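Local coordinates for protein probable N-acetyl-gamma-glutamyl-phosphate reductase, chloroplastic (Arabidopsis thaliana, PDB 1XYG) that probably catalyses the NADPH-dependent reduction of N-acetylglutamyl 5-phosphate to N-acetylglutamate semialdehyde, the third step of arginine biosynthesis from glutamate in the chloroplast, at residues G200-E203 with A204-Y207. Residues are numbered along the deposited sequence; the frame is centred on the assembly and turned at random.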
# COMPACT_ATOMS: atom_id res chain seq x y z
N GLY A 200 6.18 13.42 -12.45
CA GLY A 200 5.44 14.65 -12.68
C GLY A 200 4.39 14.88 -11.60
O GLY A 200 3.64 13.98 -11.25
N ALA A 201 4.34 16.09 -11.07
CA ALA A 201 3.38 16.42 -10.02
C ALA A 201 1.94 16.56 -10.51
O ALA A 201 1.43 17.67 -10.64
CB ALA A 201 3.82 17.70 -9.32
N LYS A 202 1.28 15.43 -10.75
CA LYS A 202 -0.10 15.45 -11.21
C LYS A 202 -1.07 14.87 -10.19
O LYS A 202 -0.78 13.88 -9.52
CB LYS A 202 -0.21 14.71 -12.55
CG LYS A 202 0.61 15.35 -13.65
CD LYS A 202 0.52 14.60 -14.97
CE LYS A 202 1.22 13.26 -14.92
NZ LYS A 202 1.21 12.63 -16.27
N GLU A 203 -2.23 15.52 -10.08
CA GLU A 203 -3.28 15.12 -9.16
C GLU A 203 -3.60 13.63 -9.26
O GLU A 203 -3.69 12.95 -8.24
CB GLU A 203 -4.54 15.94 -9.45
CG GLU A 203 -5.61 15.82 -8.39
CD GLU A 203 -6.90 16.49 -8.81
OE1 GLU A 203 -7.64 15.92 -9.65
OE2 GLU A 203 -7.17 17.61 -8.32
N ALA A 204 -3.77 13.14 -10.48
CA ALA A 204 -4.12 11.75 -10.70
C ALA A 204 -3.15 10.73 -10.11
O ALA A 204 -3.54 9.60 -9.81
CB ALA A 204 -4.29 11.49 -12.19
N ASN A 205 -1.89 11.12 -9.92
CA ASN A 205 -0.91 10.19 -9.39
C ASN A 205 -0.56 10.33 -7.91
O ASN A 205 0.40 9.72 -7.44
CB ASN A 205 0.37 10.26 -10.22
CG ASN A 205 0.14 9.90 -11.65
OD1 ASN A 205 -0.68 9.03 -11.93
ND2 ASN A 205 0.86 10.53 -12.55
N LEU A 206 -1.34 11.12 -7.18
CA LEU A 206 -1.12 11.28 -5.75
C LEU A 206 -1.42 9.95 -5.06
O LEU A 206 -2.22 9.16 -5.55
CB LEU A 206 -2.07 12.35 -5.18
CG LEU A 206 -1.87 13.82 -5.52
CD1 LEU A 206 -3.03 14.62 -4.93
CD2 LEU A 206 -0.54 14.31 -4.97
N TYR A 207 -0.78 9.72 -3.92
CA TYR A 207 -1.00 8.49 -3.17
C TYR A 207 -2.49 8.29 -2.87
O TYR A 207 -3.02 7.21 -3.07
CB TYR A 207 -0.20 8.52 -1.85
CG TYR A 207 -0.30 7.23 -1.05
CD1 TYR A 207 -1.41 6.97 -0.25
CD2 TYR A 207 0.66 6.23 -1.19
CE1 TYR A 207 -1.56 5.74 0.39
CE2 TYR A 207 0.51 5.00 -0.56
CZ TYR A 207 -0.60 4.76 0.22
OH TYR A 207 -0.77 3.53 0.81
O HOH W 1 3.14 11.51 -11.77
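The carboxamide of Asn205 meets Lys202 and a bridging water at ND2, the two tilted to opposite sides of the amide plane. On one side CE of Lys202 comes within 3.6 Å of Asn205 ND2, the two side chains running alongside each other; the bend at chi3 (-70°) turns CE toward the amide, so that CE rather than CD makes the approach. On the other side the water accepts from Asn205 ND2 (2.6 Å) and donates to Gly200 O, tying the amide to the backbone. Gly200 O also receives a weak bond from Lys202 N across the inverse gamma turn centred on Ala201. The Asn205 side chain packs as well on Val194 and Ala197 of the same loop.

Two successive i to i+3 bonds show how a short 3-10 turn closes. Asn205 N bonds Lys202 O at 3.0 Å, and Leu206 N bonds Glu203 O at 3.2 Å. Leu206 CG packs 3.4 Å from Glu203 O, beside the second bond.

Tyr207 meets Tyr207 of a neighbouring subunit with nearly parallel rings, placing this loop at a contact between subunits of the tetramer. The loop follows strand 187-193, and the turn ends at Leu206, the N-cap of helix 207-210, of which Tyr207 is the first residue.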